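Local structure of peroxisomal catalase A (Saccharomyces cerevisiae, 1A4E) at residues G210-V215 with Q405-V410; D74-A79 with P324-S329; Y65-D70 with G85-C90; V174-V179 with V427-A432; F367-R372 with T387-D392. The protein catalyses the heme-dependent breakdown of hydrogen peroxide to water and oxygen, probably protecting the cell from peroxide made by peroxisomal oxidases. All blocks are in the same frame, centred on the assembly; numbering follows the deposited sequence.

Contact 1: residues G210-V215 with Q405-V410; sequences GDWHYV and QQHQEV
Tyr214 OH donates to Glu409 OE2 at 2.8 Å. It meets the oxygen on the anti side, 33° out of the carboxylate plane, and the oxygen lies at the edge of the phenol ring. Glu409 gets there by bending at chi2 (95°), which also puts its CD 4.0 Å from Trp212 CH2. The other oxygen, OE1, forms a salt bridge with Lys204. Near the far end of the contact, His407 ND1 donates to Gly210 O at 3.2 Å. This bond is almost straight (169°), and the carbonyl oxygen lies in the imidazole plane. The Trp212 indole stands between the two bonds. Gln408 CG sits over one indole face, 3.5 Å from the centroid of the five-membered ring, in a CH-pi contact. The Gln408 amide runs on beyond it, with NE2 3.5 Å from Trp212 CB and OE1 bonded to Lys204. The contact thus fastens the start of strand 212-221, in the catalase beta-barrel, to a type I turn at 405-408 and the residue after it. Both Glu409 oxygens have a donor, one of them charged, so the carboxylate is likely to stay ionised although it is buried.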
# COMPACT_ATOMS: atom_id res chain seq x y z
N GLY B 210 16.92 29.48 29.10
CA GLY B 210 15.60 29.04 29.52
C GLY B 210 14.54 30.12 29.40
O GLY B 210 13.37 29.87 29.72
N ASP B 211 14.91 31.33 28.98
CA ASP B 211 13.95 32.41 28.76
C ASP B 211 13.21 32.12 27.46
O ASP B 211 13.84 31.73 26.48
CB ASP B 211 14.66 33.78 28.63
CG ASP B 211 15.63 34.16 29.76
OD1 ASP B 211 15.28 33.93 30.92
OD2 ASP B 211 16.72 34.69 29.49
N TRP B 212 11.89 32.28 27.43
CA TRP B 212 11.14 31.98 26.22
C TRP B 212 10.18 33.08 25.80
O TRP B 212 9.76 33.91 26.61
CB TRP B 212 10.35 30.68 26.42
CG TRP B 212 9.28 30.71 27.51
CD1 TRP B 212 9.60 30.49 28.82
CD2 TRP B 212 7.94 30.93 27.32
NE1 TRP B 212 8.47 30.56 29.47
CE2 TRP B 212 7.45 30.81 28.62
CE3 TRP B 212 7.07 31.18 26.26
CZ2 TRP B 212 6.10 30.97 28.89
CZ3 TRP B 212 5.71 31.34 26.53
CH2 TRP B 212 5.23 31.23 27.83
N HIS B 213 9.82 33.07 24.52
CA HIS B 213 8.88 34.03 23.97
C HIS B 213 7.88 33.39 23.03
O HIS B 213 8.13 32.35 22.42
CB HIS B 213 9.61 35.12 23.19
CG HIS B 213 10.40 36.14 24.01
ND1 HIS B 213 11.60 36.00 24.55
CD2 HIS B 213 9.98 37.42 24.26
CE1 HIS B 213 11.93 37.13 25.12
NE2 HIS B 213 10.96 37.98 24.94
N TYR B 214 6.69 34.00 22.96
CA TYR B 214 5.71 33.67 21.95
C TYR B 214 6.19 34.40 20.71
O TYR B 214 6.51 35.59 20.76
CB TYR B 214 4.33 34.18 22.31
CG TYR B 214 3.65 33.45 23.46
CD1 TYR B 214 3.42 32.07 23.41
CD2 TYR B 214 3.25 34.18 24.58
CE1 TYR B 214 2.78 31.42 24.47
CE2 TYR B 214 2.62 33.53 25.64
CZ TYR B 214 2.38 32.15 25.58
OH TYR B 214 1.73 31.52 26.62
N VAL B 215 6.27 33.69 19.58
CA VAL B 215 6.84 34.22 18.35
C VAL B 215 5.90 34.06 17.17
O VAL B 215 5.18 33.06 17.07
CB VAL B 215 8.20 33.49 18.06
CG1 VAL B 215 8.79 33.96 16.75
CG2 VAL B 215 9.22 33.82 19.15
N GLN B 405 9.18 21.73 27.13
CA GLN B 405 8.17 22.74 27.42
C GLN B 405 7.87 22.94 28.90
O GLN B 405 7.02 23.77 29.21
CB GLN B 405 6.86 22.39 26.67
CG GLN B 405 6.91 22.63 25.15
CD GLN B 405 5.57 22.58 24.45
OE1 GLN B 405 4.55 22.94 25.02
NE2 GLN B 405 5.49 22.15 23.19
N GLN B 406 8.58 22.26 29.84
CA GLN B 406 8.36 22.35 31.30
C GLN B 406 8.49 23.74 31.91
O GLN B 406 7.80 24.12 32.85
CB GLN B 406 9.33 21.54 32.15
CG GLN B 406 9.80 20.17 31.77
CD GLN B 406 10.98 20.15 30.81
OE1 GLN B 406 10.84 20.37 29.61
NE2 GLN B 406 12.16 19.84 31.31
N HIS B 407 9.47 24.46 31.37
CA HIS B 407 9.82 25.81 31.78
C HIS B 407 8.83 26.89 31.36
O HIS B 407 8.97 28.06 31.72
CB HIS B 407 11.20 26.14 31.21
CG HIS B 407 11.30 26.17 29.68
ND1 HIS B 407 11.88 27.13 28.96
CD2 HIS B 407 10.83 25.22 28.80
CE1 HIS B 407 11.78 26.80 27.70
NE2 HIS B 407 11.15 25.66 27.61
N GLN B 408 7.82 26.49 30.59
CA GLN B 408 6.84 27.41 30.07
C GLN B 408 5.55 27.42 30.87
O GLN B 408 5.62 27.44 32.10
CB GLN B 408 6.66 27.03 28.59
CG GLN B 408 7.99 27.25 27.88
CD GLN B 408 8.10 26.84 26.43
OE1 GLN B 408 7.46 25.88 25.99
NE2 GLN B 408 8.92 27.53 25.65
N GLU B 409 4.35 27.41 30.27
CA GLU B 409 3.09 27.52 31.00
C GLU B 409 2.73 26.35 31.91
O GLU B 409 3.17 25.21 31.72
CB GLU B 409 1.92 27.67 30.05
CG GLU B 409 2.05 28.73 28.96
CD GLU B 409 2.55 28.22 27.60
OE1 GLU B 409 3.36 27.29 27.52
OE2 GLU B 409 2.13 28.78 26.61
N VAL B 410 1.96 26.68 32.95
CA VAL B 410 1.40 25.69 33.85
C VAL B 410 -0.08 25.69 33.48
O VAL B 410 -0.74 26.73 33.37
CB VAL B 410 1.60 26.09 35.34
CG1 VAL B 410 0.94 25.10 36.30
CG2 VAL B 410 3.10 26.09 35.62

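Contact 2: residues D74-A79 with P324-S329; sequences DICGSA and PYQEAS
Ser78, in the loop between strands 59-68 and 87-95, meets the chain at Pro324, Tyr325 and Gln326, where it enters the short strand 326-328. The Ser78 hydroxyl is gripped twice. OG donates to Pro324 O at 2.7 Å, in the carbonyl plane. It accepts from Gln326 NE2 at 3.1 Å along a nearly straight bond (166°), and OG lies close to the plane of that amide. The Gln326 chain is extended beyond CG, which carries the amide out to the serine. Its OE1 has a weak bond to Trp126, so both ends of the amide are engaged. The strand belongs to the antiparallel sheet of the catalase beta-barrel and pairs there with strand 203-206. Ser206 of that neighbour makes backbone bonds with both Gly77 and Tyr325, so it ties the two sides of the contact together. The Tyr325 ring lies against Gly77. Gly77 CA sits over one ring face, 4.1 Å from the centroid, in a CH-pi contact. The fit is close: Tyr325 CD2 is 3.4 Å from Gly77 C. A CB on Gly77 would point at the ring and come within 3.3 Å of Tyr325 CD1, which leaves little room for any side chain. Cys76 packs on the same glutamine that holds the serine: its SG is 3.8 Å from Gln326 CG. This sulfur also accepts a hydrogen bond from Ser78 N at 3.6 Å, a normal length for sulfur. Pro324 also packs on Pro15 of the third subunit.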
# COMPACT_ATOMS: atom_id res chain seq x y z
N ASP B 74 19.34 35.75 21.76
CA ASP B 74 18.64 36.06 23.00
C ASP B 74 17.19 35.58 22.96
O ASP B 74 16.54 35.43 23.99
CB ASP B 74 18.66 37.58 23.26
CG ASP B 74 18.13 38.45 22.13
OD1 ASP B 74 18.71 38.44 21.04
OD2 ASP B 74 17.13 39.12 22.33
N ILE B 75 16.66 35.37 21.75
CA ILE B 75 15.31 34.84 21.60
C ILE B 75 15.34 33.32 21.36
O ILE B 75 14.59 32.57 21.99
CB ILE B 75 14.60 35.56 20.41
CG1 ILE B 75 14.60 37.08 20.60
CG2 ILE B 75 13.17 35.03 20.29
CD1 ILE B 75 13.84 37.63 21.84
N CYS B 76 16.22 32.82 20.49
CA CYS B 76 16.24 31.42 20.12
C CYS B 76 17.64 30.86 20.10
O CYS B 76 18.52 31.39 19.42
CB CYS B 76 15.63 31.25 18.74
SG CYS B 76 15.42 29.51 18.31
N GLY B 77 17.83 29.75 20.82
CA GLY B 77 19.12 29.09 20.93
C GLY B 77 19.41 28.05 19.85
O GLY B 77 20.43 27.37 19.97
N SER B 78 18.57 27.88 18.81
CA SER B 78 18.80 26.92 17.73
C SER B 78 20.10 27.20 16.99
O SER B 78 20.42 28.35 16.69
CB SER B 78 17.68 26.94 16.71
OG SER B 78 16.44 26.68 17.35
N ALA B 79 20.85 26.13 16.69
CA ALA B 79 22.13 26.24 16.02
C ALA B 79 22.11 26.94 14.67
O ALA B 79 23.08 27.61 14.33
CB ALA B 79 22.73 24.86 15.81
N PRO B 324 15.69 21.71 18.33
CA PRO B 324 15.75 22.24 19.68
C PRO B 324 15.61 23.76 19.74
O PRO B 324 16.08 24.47 18.86
CB PRO B 324 17.07 21.74 20.22
CG PRO B 324 17.79 21.09 19.06
CD PRO B 324 16.65 20.62 18.19
N TYR B 325 14.93 24.19 20.82
CA TYR B 325 14.61 25.58 21.16
C TYR B 325 13.46 26.18 20.35
O TYR B 325 13.13 27.35 20.54
CB TYR B 325 15.85 26.50 21.03
CG TYR B 325 17.00 26.05 21.92
CD1 TYR B 325 16.98 26.27 23.30
CD2 TYR B 325 18.08 25.36 21.35
CE1 TYR B 325 18.02 25.81 24.11
CE2 TYR B 325 19.12 24.89 22.15
CZ TYR B 325 19.09 25.12 23.52
OH TYR B 325 20.11 24.64 24.29
N GLN B 326 12.85 25.41 19.44
CA GLN B 326 11.67 25.84 18.70
C GLN B 326 10.59 24.79 18.92
O GLN B 326 10.73 23.62 18.58
CB GLN B 326 11.95 25.95 17.22
CG GLN B 326 12.89 27.09 16.90
CD GLN B 326 13.18 27.22 15.42
OE1 GLN B 326 12.29 27.30 14.59
NE2 GLN B 326 14.45 27.28 15.05
N GLU B 327 9.52 25.24 19.56
CA GLU B 327 8.39 24.39 19.90
C GLU B 327 7.06 25.01 19.50
O GLU B 327 6.98 26.19 19.16
CB GLU B 327 8.41 24.11 21.40
CG GLU B 327 9.35 22.99 21.84
CD GLU B 327 8.93 21.60 21.35
OE1 GLU B 327 7.86 21.13 21.72
OE2 GLU B 327 9.67 20.96 20.60
N ALA B 328 6.01 24.19 19.48
CA ALA B 328 4.68 24.65 19.13
C ALA B 328 3.94 25.19 20.36
O ALA B 328 4.25 24.81 21.49
CB ALA B 328 3.88 23.51 18.56
N SER B 329 2.99 26.10 20.14
CA SER B 329 2.17 26.60 21.24
C SER B 329 0.90 25.77 21.37
O SER B 329 0.65 24.87 20.56
CB SER B 329 1.79 28.06 21.02
OG SER B 329 0.84 28.21 19.97

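Contact 3: residues Y65-D70 with G85-C90; sequences YFEVTD and GKRTKC
Arg87 lays its guanidinium flat on one face of the Tyr65 ring. The planes differ by only 9° and the centres are 3.9 Å apart, a stack with cation-pi character. NH1 is 3.5 Å from Tyr65 CZ, while Arg87 CD covers the same ring further back. The arginine chain is extended from CG to NE, which carries it diagonally over to the tyrosine on the neighbouring strand. Glu67 also meets the guanidinium: its OE1 takes weak bonds from NE and NH2, both at 3.2 Å, in a salt bridge. Replacing Tyr65 with an alanine would probably leave the guanidinium without its flat support and free to turn about its Glu67 bonds. The three side chains share one face of an antiparallel pair, strands 59-68 and 87-95 of the catalase beta-barrel. Glu67 and Arg87 are a non-hydrogen-bonded pair. Next to them, Phe66 and Thr88 are a hydrogen-bonded pair, with Phe66 N to Thr88 O 2.9 Å and Thr88 N to Phe66 O 3.0 Å. Their side chains point to the opposite face and both touch Met80. Further along, Val68 N bonds to Lys86 O at 3.1 Å, and Gly85 N to Val68 O at 2.8 Å. Strands 294-303 and 112-119 flank the pair.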
# COMPACT_ATOMS: atom_id res chain seq x y z
N TYR B 65 19.04 28.72 0.25
CA TYR B 65 19.63 28.78 1.58
C TYR B 65 19.00 29.88 2.42
O TYR B 65 18.39 30.82 1.92
CB TYR B 65 21.15 29.01 1.51
CG TYR B 65 21.58 30.32 0.84
CD1 TYR B 65 21.80 30.36 -0.54
CD2 TYR B 65 21.76 31.47 1.61
CE1 TYR B 65 22.18 31.56 -1.15
CE2 TYR B 65 22.13 32.67 1.01
CZ TYR B 65 22.34 32.70 -0.37
OH TYR B 65 22.71 33.89 -0.96
N PHE B 66 19.16 29.71 3.73
CA PHE B 66 18.80 30.71 4.71
C PHE B 66 20.14 31.25 5.21
O PHE B 66 21.06 30.48 5.48
CB PHE B 66 18.03 30.09 5.87
CG PHE B 66 17.80 31.05 7.04
CD1 PHE B 66 16.78 32.00 6.99
CD2 PHE B 66 18.63 30.99 8.16
CE1 PHE B 66 16.59 32.89 8.05
CE2 PHE B 66 18.44 31.88 9.22
CZ PHE B 66 17.42 32.83 9.17
N GLU B 67 20.25 32.57 5.35
CA GLU B 67 21.45 33.19 5.88
C GLU B 67 21.07 34.05 7.08
O GLU B 67 20.13 34.83 6.99
CB GLU B 67 22.11 34.08 4.83
CG GLU B 67 23.50 34.54 5.26
CD GLU B 67 24.19 35.46 4.27
OE1 GLU B 67 24.39 35.07 3.12
OE2 GLU B 67 24.54 36.58 4.65
N VAL B 68 21.75 33.91 8.22
CA VAL B 68 21.49 34.75 9.39
C VAL B 68 22.12 36.12 9.12
O VAL B 68 23.27 36.21 8.70
CB VAL B 68 22.13 34.15 10.66
CG1 VAL B 68 21.84 35.03 11.86
CG2 VAL B 68 21.58 32.76 10.90
N THR B 69 21.37 37.21 9.31
CA THR B 69 21.94 38.54 9.11
C THR B 69 21.90 39.36 10.40
O THR B 69 22.59 40.37 10.52
CB THR B 69 21.20 39.29 7.97
OG1 THR B 69 19.82 39.37 8.29
CG2 THR B 69 21.40 38.58 6.64
N ASP B 70 21.09 38.95 11.38
CA ASP B 70 20.99 39.67 12.64
C ASP B 70 20.95 38.71 13.82
O ASP B 70 20.46 37.58 13.72
CB ASP B 70 19.74 40.52 12.71
CG ASP B 70 19.64 41.57 11.61
OD1 ASP B 70 19.21 41.21 10.53
OD2 ASP B 70 19.99 42.73 11.85
N GLY B 85 25.82 35.34 9.41
CA GLY B 85 26.40 34.92 8.15
C GLY B 85 26.29 33.42 7.93
O GLY B 85 26.59 32.94 6.83
N LYS B 86 25.86 32.67 8.95
CA LYS B 86 25.72 31.23 8.87
C LYS B 86 24.59 30.85 7.92
O LYS B 86 23.46 31.33 8.02
CB LYS B 86 25.43 30.69 10.25
CG LYS B 86 25.29 29.18 10.36
CD LYS B 86 25.31 28.84 11.83
CE LYS B 86 25.29 27.34 11.97
NZ LYS B 86 25.72 26.99 13.31
N ARG B 87 24.96 30.02 6.94
CA ARG B 87 24.02 29.52 5.96
C ARG B 87 23.59 28.10 6.25
O ARG B 87 24.36 27.26 6.73
CB ARG B 87 24.60 29.56 4.58
CG ARG B 87 24.82 30.98 4.10
CD ARG B 87 25.38 30.93 2.70
NE ARG B 87 25.59 32.28 2.22
CZ ARG B 87 25.70 32.56 0.92
NH1 ARG B 87 25.62 31.61 -0.01
NH2 ARG B 87 25.84 33.83 0.56
N THR B 88 22.32 27.85 5.97
CA THR B 88 21.70 26.54 6.14
C THR B 88 20.97 26.27 4.84
O THR B 88 20.19 27.11 4.40
CB THR B 88 20.72 26.58 7.32
OG1 THR B 88 21.54 26.78 8.47
CG2 THR B 88 19.87 25.33 7.47
N LYS B 89 21.23 25.13 4.20
CA LYS B 89 20.56 24.80 2.95
C LYS B 89 19.08 24.54 3.20
O LYS B 89 18.67 24.08 4.27
CB LYS B 89 21.24 23.57 2.34
CG LYS B 89 20.68 23.23 0.96
CD LYS B 89 21.20 21.91 0.43
CE LYS B 89 20.30 21.45 -0.71
NZ LYS B 89 20.76 20.19 -1.27
N CYS B 90 18.24 24.91 2.23
CA CYS B 90 16.82 24.67 2.36
C CYS B 90 16.14 24.26 1.06
O CYS B 90 16.72 24.35 -0.02
CB CYS B 90 16.16 25.93 2.92
SG CYS B 90 16.08 27.33 1.79

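Contact 4: residues V174-V179 with V427-A432; sequences VAIHQV and VDFVQA
Ile176 CG2 fills the tight part of the contact. It lies 3.8 Å from Ala432 CB, 3.8 Å from Phe429 CD2 and 3.6 Å from the carbonyl Asp428 O. Its chi1 of -141° is well off a staggered position. Next to it, His177 swings its ring out with CG anti to the backbone N (chi1 -171°). The ring passes under Gln431, whose CB sits over one face, 4.0 Å from the centroid, in a CH-pi contact. The Gln431 amide stands nearly upright to this ring, with planes 84° apart. His177 ND1 bonds to Thr283 O and Gln431 OE1 to Val285 N, so one loop holds both polar ends. With a leucine at this position, Thr283 O would probably lose its donor and Gln431 CB the ring face it packs on. The Val174 end is partly filled by water. Val174 CG2 packs 3.8 Å from Asp428 CG, and a water bridges the backbones. The water donates to Val174 O at 2.7 Å and to Asp428 O at 2.8 Å, with a weak bond from His177 N. The contact joins the start of helix 176-182 to the start of helix 430-440 in the C-terminal helical region. Asp428 is buried but bonded to Lys284, Arg137 and Ser423 N, so its negative charge is probably well balanced.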
# COMPACT_ATOMS: atom_id res chain seq x y z
N VAL B 174 -15.87 32.87 12.45
CA VAL B 174 -14.55 33.35 12.86
C VAL B 174 -13.56 33.27 11.69
O VAL B 174 -12.45 33.78 11.74
CB VAL B 174 -14.11 32.49 14.12
CG1 VAL B 174 -13.78 31.06 13.76
CG2 VAL B 174 -12.92 33.15 14.76
N ALA B 175 -13.98 32.64 10.58
CA ALA B 175 -13.23 32.57 9.34
C ALA B 175 -13.19 33.88 8.56
O ALA B 175 -12.38 34.00 7.64
CB ALA B 175 -13.84 31.52 8.43
N ILE B 176 -14.02 34.86 8.93
CA ILE B 176 -14.21 36.12 8.20
C ILE B 176 -12.94 36.95 7.96
O ILE B 176 -12.81 37.51 6.87
CB ILE B 176 -15.37 36.87 8.98
CG1 ILE B 176 -16.27 37.56 7.96
CG2 ILE B 176 -14.84 37.83 10.04
CD1 ILE B 176 -15.74 38.56 6.94
N HIS B 177 -11.97 37.00 8.89
CA HIS B 177 -10.72 37.73 8.69
C HIS B 177 -9.99 37.10 7.50
O HIS B 177 -9.52 37.81 6.61
CB HIS B 177 -9.88 37.64 9.96
CG HIS B 177 -8.62 38.50 10.05
ND1 HIS B 177 -7.77 38.51 11.07
CD2 HIS B 177 -8.14 39.38 9.11
CE1 HIS B 177 -6.80 39.34 10.78
NE2 HIS B 177 -7.04 39.86 9.60
N GLN B 178 -9.96 35.76 7.47
CA GLN B 178 -9.33 35.04 6.39
C GLN B 178 -10.10 35.15 5.08
O GLN B 178 -9.46 35.29 4.03
CB GLN B 178 -9.18 33.57 6.75
CG GLN B 178 -8.54 32.72 5.67
CD GLN B 178 -7.19 33.17 5.15
OE1 GLN B 178 -6.86 33.05 3.98
NE2 GLN B 178 -6.35 33.70 6.03
N VAL B 179 -11.44 35.12 5.10
CA VAL B 179 -12.23 35.23 3.88
C VAL B 179 -12.00 36.59 3.23
O VAL B 179 -11.93 36.67 2.00
CB VAL B 179 -13.72 35.01 4.23
CG1 VAL B 179 -14.61 35.22 3.03
CG2 VAL B 179 -13.89 33.57 4.69
N VAL B 427 -15.39 40.81 18.85
CA VAL B 427 -13.97 40.45 18.91
C VAL B 427 -13.44 39.67 17.71
O VAL B 427 -12.31 39.88 17.29
CB VAL B 427 -13.76 39.69 20.27
CG1 VAL B 427 -14.51 38.35 20.26
CG2 VAL B 427 -12.26 39.50 20.52
N ASP B 428 -14.27 38.79 17.11
CA ASP B 428 -13.87 38.03 15.93
C ASP B 428 -14.21 38.69 14.61
O ASP B 428 -14.01 38.11 13.55
CB ASP B 428 -14.52 36.65 15.99
CG ASP B 428 -14.11 35.81 17.19
OD1 ASP B 428 -13.02 36.00 17.73
OD2 ASP B 428 -14.88 34.95 17.59
N PHE B 429 -14.71 39.93 14.66
CA PHE B 429 -15.00 40.71 13.47
C PHE B 429 -14.17 41.98 13.41
O PHE B 429 -14.01 42.54 12.32
CB PHE B 429 -16.49 41.07 13.42
CG PHE B 429 -17.36 39.89 13.01
CD1 PHE B 429 -17.75 38.95 13.95
CD2 PHE B 429 -17.73 39.74 11.67
CE1 PHE B 429 -18.51 37.84 13.55
CE2 PHE B 429 -18.48 38.63 11.28
CZ PHE B 429 -18.88 37.69 12.22
N VAL B 430 -13.61 42.42 14.54
CA VAL B 430 -12.81 43.63 14.63
C VAL B 430 -11.67 43.70 13.62
O VAL B 430 -11.61 44.64 12.83
CB VAL B 430 -12.27 43.75 16.09
CG1 VAL B 430 -11.15 44.78 16.26
CG2 VAL B 430 -13.38 44.30 16.95
N GLN B 431 -10.78 42.70 13.60
CA GLN B 431 -9.63 42.69 12.69
C GLN B 431 -9.97 42.56 11.22
O GLN B 431 -9.23 43.06 10.37
CB GLN B 431 -8.68 41.58 13.08
CG GLN B 431 -8.06 41.85 14.44
CD GLN B 431 -6.97 40.88 14.83
OE1 GLN B 431 -6.66 39.95 14.10
NE2 GLN B 431 -6.35 41.07 15.99
N ALA B 432 -11.10 41.92 10.90
CA ALA B 432 -11.57 41.85 9.52
C ALA B 432 -11.93 43.25 9.04
O ALA B 432 -11.62 43.65 7.92
CB ALA B 432 -12.80 40.97 9.44
O HOH W 1 -12.20 36.45 12.19

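Contact 5: residues F367-R372 with T387-D392; sequences FNPAIR and TYLAND
Arg372 folds back on itself through chi2 of -66° and chi3 of -83°, which brings its guanidinium beside Thr387. Thr387 turns CG2 anti to its carbonyl carbon, and this methyl lies over one face of the guanidinium, 3.8 Å from Arg372 NH1. The same bend lets NH1 donate to Pro369 O at 3.0 Å, in the carbonyl plane and on a lone pair. Thr387 CA also approaches Pro369 O, at 3.3 Å, in a CA-H...O contact. The carbonyl therefore serves both its own segment and the one opposite. Arg372 NH2 also bonds to Glu385 O, two residues before Thr387, which ties the arginine to the chain leading into 387-392. Pro369 packs further along: its CB is 3.7 Å from Tyr388 O, and its CG is 4.1 Å from Leu389 CD2. The 367-372 side is shaped by a type I turn from Asn368 to Ile371. Within it Asn368 OD1 accepts from Ala370 N at 3.1 Å, an Asx turn. Both segments lie in the long connection between helix 332-348 and strand 411-418, which here runs between subunits. Thr387 O bonds to His147 on helix 141-149 of the second subunit, Tyr388 OH to Asp165 on its helix 160-168, and Asn368 to Thr9 of the third subunit.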
# COMPACT_ATOMS: atom_id res chain seq x y z
N PHE B 367 19.63 8.30 13.49
CA PHE B 367 20.13 7.13 14.17
C PHE B 367 19.25 6.87 15.37
O PHE B 367 19.18 7.66 16.30
CB PHE B 367 21.58 7.31 14.65
CG PHE B 367 22.06 6.13 15.50
CD1 PHE B 367 21.94 4.81 15.03
CD2 PHE B 367 22.56 6.37 16.79
CE1 PHE B 367 22.32 3.74 15.84
CE2 PHE B 367 22.94 5.29 17.60
CZ PHE B 367 22.82 3.98 17.12
N ASN B 368 18.56 5.74 15.33
CA ASN B 368 17.75 5.35 16.45
C ASN B 368 17.66 3.83 16.40
O ASN B 368 17.15 3.26 15.43
CB ASN B 368 16.36 5.97 16.34
CG ASN B 368 15.58 5.81 17.63
OD1 ASN B 368 15.47 4.72 18.19
ND2 ASN B 368 15.03 6.91 18.14
N PRO B 369 18.13 3.13 17.44
CA PRO B 369 18.16 1.66 17.52
C PRO B 369 16.82 0.97 17.36
O PRO B 369 16.75 -0.12 16.82
CB PRO B 369 18.78 1.37 18.87
CG PRO B 369 19.60 2.60 19.11
CD PRO B 369 18.68 3.71 18.66
N ALA B 370 15.75 1.63 17.81
CA ALA B 370 14.42 1.05 17.80
C ALA B 370 13.53 1.45 16.64
O ALA B 370 12.40 0.95 16.55
CB ALA B 370 13.74 1.40 19.11
N ILE B 371 13.96 2.36 15.75
CA ILE B 371 13.17 2.69 14.56
C ILE B 371 13.83 1.89 13.44
O ILE B 371 14.83 2.28 12.84
CB ILE B 371 13.23 4.23 14.32
CG1 ILE B 371 12.54 4.95 15.48
CG2 ILE B 371 12.55 4.59 13.00
CD1 ILE B 371 12.56 6.49 15.40
N ARG B 372 13.27 0.69 13.21
CA ARG B 372 13.81 -0.28 12.27
C ARG B 372 12.77 -0.90 11.34
O ARG B 372 11.56 -0.77 11.54
CB ARG B 372 14.49 -1.45 13.00
CG ARG B 372 15.50 -1.08 14.07
CD ARG B 372 16.74 -0.40 13.50
NE ARG B 372 17.71 -1.36 13.00
CZ ARG B 372 18.64 -1.92 13.79
NH1 ARG B 372 18.72 -1.65 15.09
NH2 ARG B 372 19.55 -2.72 13.26
N THR B 387 18.44 -3.74 18.38
CA THR B 387 17.13 -3.12 18.20
C THR B 387 16.58 -2.50 19.48
O THR B 387 15.37 -2.30 19.65
CB THR B 387 16.20 -4.20 17.64
OG1 THR B 387 16.37 -5.32 18.50
CG2 THR B 387 16.47 -4.52 16.18
N TYR B 388 17.48 -2.20 20.41
CA TYR B 388 17.15 -1.61 21.70
C TYR B 388 18.44 -0.99 22.23
O TYR B 388 19.50 -1.07 21.59
CB TYR B 388 16.62 -2.71 22.65
CG TYR B 388 17.68 -3.68 23.17
CD1 TYR B 388 18.36 -4.53 22.30
CD2 TYR B 388 17.99 -3.69 24.54
CE1 TYR B 388 19.34 -5.38 22.79
CE2 TYR B 388 18.97 -4.55 25.03
CZ TYR B 388 19.64 -5.38 24.15
OH TYR B 388 20.62 -6.22 24.62
N LEU B 389 18.37 -0.39 23.42
CA LEU B 389 19.55 0.21 24.03
C LEU B 389 20.32 -0.83 24.83
O LEU B 389 20.16 -1.00 26.04
CB LEU B 389 19.11 1.38 24.91
CG LEU B 389 18.25 2.46 24.24
CD1 LEU B 389 17.86 3.48 25.28
CD2 LEU B 389 19.00 3.12 23.09
N ALA B 390 21.18 -1.56 24.09
CA ALA B 390 22.02 -2.60 24.66
C ALA B 390 23.07 -2.01 25.57
O ALA B 390 23.70 -1.00 25.24
CB ALA B 390 22.70 -3.38 23.55
N ASN B 391 23.25 -2.63 26.75
CA ASN B 391 24.20 -2.12 27.73
C ASN B 391 25.68 -2.30 27.41
O ASN B 391 26.52 -1.62 28.00
CB ASN B 391 23.88 -2.75 29.09
CG ASN B 391 22.64 -2.08 29.68
OD1 ASN B 391 22.63 -0.87 29.92
ND2 ASN B 391 21.55 -2.80 29.91
N ASP B 392 26.02 -3.18 26.45
CA ASP B 392 27.40 -3.32 26.00
C ASP B 392 27.73 -2.38 24.84
O ASP B 392 28.87 -2.30 24.38
CB ASP B 392 27.65 -4.78 25.58
CG ASP B 392 26.95 -5.27 24.32
OD1 ASP B 392 25.77 -4.99 24.11
OD2 ASP B 392 27.61 -5.95 23.54

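Overall arrangement
Contacts 1, 2 and 3 all reach the antiparallel sheet of the barrel. Contacts 1 and 2 have centres 10 Å apart and touch, with Gln405 NE2 3.0 Å from Glu327 OE1. Contacts 2 and 3 touch too, Lys86 NZ lying 2.9 Å from Ala79 O. Contact 4 stands apart among helices, 28 Å from contact 1 between centres. Contact 5 is 50 Å from contact 4, on the opposite side of the chain's centre, and is bound up with the second and third subunits. None of the five includes the active-site residues His56 and Asn129 or the heme ligand Tyr341. Gln326 and Cys90 have side chains about 13 Å from a bound heme, and Val174 about 12 Å.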